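Chromosome partition protein Smc (Pyrococcus furiosus, PDB 5XNS) is an SMC-family ATPase, probably required for chromosome condensation and partitioning, whose N- and C-terminal parts join into an ABC-type ATP-binding head with an emerging coiled coil. Local coordinates at residues G139-L144 / K325-Y330. Residues are numbered along the deposited sequence; the frame is centred on the assembly and turned at random.
Sequences GYNIVL and KPAPFY
Asn141 packs its CB against the Tyr330 ring where the short strand 142-143 joins, in parallel, the edge of the mixed sheet of the ABC-type ATPase head, and the join illustrates how side chains can continue a sheet's pairing past the end of a strand. Asn141 occupies the third position of a type I turn running from Gly139 to Ile142. Its CG stands between the backbone N and the carbonyl carbon (chi1 57°), which turns the amide to Phe329, where ND2 donates to the backbone O of Phe329 at 2.8 Å. The bond is fairly straight (159° at the hydrogen), the acceptor lies near the amide plane, and the donor stands somewhat out of the carbonyl plane. Ser136 OG hydrogen-bonds to OD1 of the same amide, so both ends of this buried group are held and its rotation is fixed. Backbone hydrogen bonds of Asn141 and Val143 with Leu331, and of Val143 with Asp333, carry the pairing onward.

The two tyrosines reach past this amide from opposite segments. The Tyr330 ring passes beside Asn141, with CD1 3.3 Å from Asn141 CB, and the same CB sits 4.3 Å above the plane of the Tyr140 ring, over its centre. The ring planes of Tyr140 and Tyr330 meet at 74°, and CE1 of Tyr140 comes in at the edge of the Tyr330 ring. Val318 of helix 307-324 touches both rings. Asn141 ND2 also lies over one face of the Phe329 ring, whose CE1 is 4.3 Å from Ile142 CG1. At the far end the two hydroxyls, Tyr140 OH and Tyr330 OH, are hydrogen-bonded at 2.7 Å, although the position of Tyr330 OH is less certain.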
loop_
_atom_site.group_PDB
_atom_site.type_symbol
_atom_site.label_atom_id
_atom_site.label_comp_id
_atom_site.label_asym_id
_atom_site.label_seq_id
_atom_site.Cartn_x
_atom_site.Cartn_y
_atom_site.Cartn_z
ATOM N N GLY A 139 -3.506 0.967 -4.657
ATOM C CA GLY A 139 -4.228 2.072 -4.074
ATOM C C GLY A 139 -3.315 3.107 -3.435
ATOM O O GLY A 139 -2.086 3.063 -3.541
ATOM N N TYR A 140 -3.952 4.068 -2.762
ATOM C CA TYR A 140 -3.208 5.191 -2.196
ATOM C C TYR A 140 -2.159 4.722 -1.192
ATOM O O TYR A 140 -1.171 5.419 -0.969
ATOM C CB TYR A 140 -4.178 6.165 -1.523
ATOM C CG TYR A 140 -4.507 5.741 -0.121
ATOM C CD1 TYR A 140 -3.837 6.294 0.968
ATOM C CD2 TYR A 140 -5.461 4.747 0.120
ATOM C CE1 TYR A 140 -4.119 5.881 2.265
ATOM C CE2 TYR A 140 -5.748 4.337 1.399
ATOM C CZ TYR A 140 -5.064 4.901 2.469
ATOM O OH TYR A 140 -5.352 4.485 3.749
ATOM N N ASN A 141 -2.367 3.558 -0.555
ATOM C CA ASN A 141 -1.437 3.043 0.452
ATOM C C ASN A 141 -0.150 2.480 -0.149
ATOM O O ASN A 141 0.771 2.130 0.598
ATOM C CB ASN A 141 -2.108 1.948 1.282
ATOM C CG ASN A 141 -2.627 0.808 0.422
ATOM O OD1 ASN A 141 -3.381 1.033 -0.513
ATOM N ND2 ASN A 141 -2.208 -0.411 0.728
ATOM N N ILE A 142 -0.063 2.351 -1.462
ATOM C CA ILE A 142 1.154 1.879 -2.113
ATOM C C ILE A 142 1.798 3.089 -2.768
ATOM O O ILE A 142 1.186 3.760 -3.613
ATOM C CB ILE A 142 0.857 0.756 -3.112
ATOM C CG1 ILE A 142 0.349 -0.466 -2.324
ATOM C CG2 ILE A 142 2.111 0.432 -3.986
ATOM C CD1 ILE A 142 -0.240 -1.572 -3.189
ATOM N N VAL A 143 2.992 3.427 -2.308
ATOM C CA VAL A 143 3.652 4.626 -2.803
ATOM C C VAL A 143 5.046 4.192 -3.227
ATOM O O VAL A 143 6.003 4.292 -2.449
ATOM C CB VAL A 143 3.678 5.751 -1.743
ATOM C CG1 VAL A 143 4.292 7.023 -2.316
ATOM C CG2 VAL A 143 2.274 6.061 -1.228
ATOM N N LEU A 144 5.160 3.678 -4.450
ATOM C CA LEU A 144 6.440 3.269 -5.000
ATOM C C LEU A 144 7.028 4.410 -5.829
ATOM O O LEU A 144 6.524 5.537 -5.826
ATOM C CB LEU A 144 6.272 1.986 -5.813
ATOM C CG LEU A 144 5.799 0.803 -4.955
ATOM C CD1 LEU A 144 5.603 -0.461 -5.796
ATOM C CD2 LEU A 144 6.789 0.543 -3.813
ATOM N N LYS A 325 -8.975 5.683 8.820
ATOM C CA LYS A 325 -9.294 4.300 8.462
ATOM C C LYS A 325 -7.995 3.637 8.020
ATOM O O LYS A 325 -7.558 3.824 6.874
ATOM C CB LYS A 325 -10.335 4.228 7.350
ATOM C CG LYS A 325 -10.756 2.802 7.025
ATOM C CD LYS A 325 -11.636 2.728 5.790
ATOM C CE LYS A 325 -12.075 1.284 5.513
ATOM N NZ LYS A 325 -12.807 0.677 6.679
ATOM N N PRO A 326 -7.337 2.883 8.889
ATOM C CA PRO A 326 -6.036 2.309 8.522
ATOM C C PRO A 326 -6.202 1.180 7.513
ATOM O O PRO A 326 -7.066 0.322 7.662
ATOM C CB PRO A 326 -5.477 1.794 9.856
ATOM C CG PRO A 326 -6.558 2.061 10.904
ATOM C CD PRO A 326 -7.804 2.449 10.214
ATOM N N ALA A 327 -5.369 1.192 6.478
ATOM C CA ALA A 327 -5.318 0.075 5.545
ATOM C C ALA A 327 -4.549 -1.098 6.162
ATOM O O ALA A 327 -3.782 -0.919 7.114
ATOM C CB ALA A 327 -4.658 0.513 4.241
ATOM N N PRO A 328 -4.746 -2.317 5.651
ATOM C CA PRO A 328 -3.963 -3.448 6.184
ATOM C C PRO A 328 -2.447 -3.243 6.106
ATOM O O PRO A 328 -1.747 -3.540 7.085
ATOM C CB PRO A 328 -4.442 -4.629 5.327
ATOM C CG PRO A 328 -5.902 -4.278 5.023
ATOM C CD PRO A 328 -5.849 -2.767 4.773
ATOM N N PHE A 329 -1.913 -2.743 4.991
ATOM C CA PHE A 329 -0.483 -2.465 4.919
ATOM C C PHE A 329 -0.228 -1.244 4.041
ATOM O O PHE A 329 -1.063 -0.857 3.224
ATOM C CB PHE A 329 0.317 -3.662 4.392
ATOM C CG PHE A 329 0.088 -3.959 2.929
ATOM C CD1 PHE A 329 0.877 -3.384 1.961
ATOM C CD2 PHE A 329 -0.893 -4.837 2.539
ATOM C CE1 PHE A 329 0.660 -3.650 0.619
ATOM C CE2 PHE A 329 -1.096 -5.126 1.193
ATOM C CZ PHE A 329 -0.318 -4.528 0.240
ATOM N N TYR A 330 0.955 -0.655 4.227
ATOM C CA TYR A 330 1.479 0.444 3.420
ATOM C C TYR A 330 2.845 0.023 2.893
ATOM O O TYR A 330 3.626 -0.619 3.605
ATOM C CB TYR A 330 1.583 1.769 4.249
ATOM C CG TYR A 330 0.210 2.256 4.650
ATOM C CD1 TYR A 330 -0.454 3.214 3.894
ATOM C CD2 TYR A 330 -0.461 1.695 5.750
ATOM C CE1 TYR A 330 -1.736 3.621 4.228
ATOM C CE2 TYR A 330 -1.738 2.085 6.080
ATOM C CZ TYR A 330 -2.373 3.058 5.324
ATOM O OH TYR A 330 -3.662 3.446 5.649
#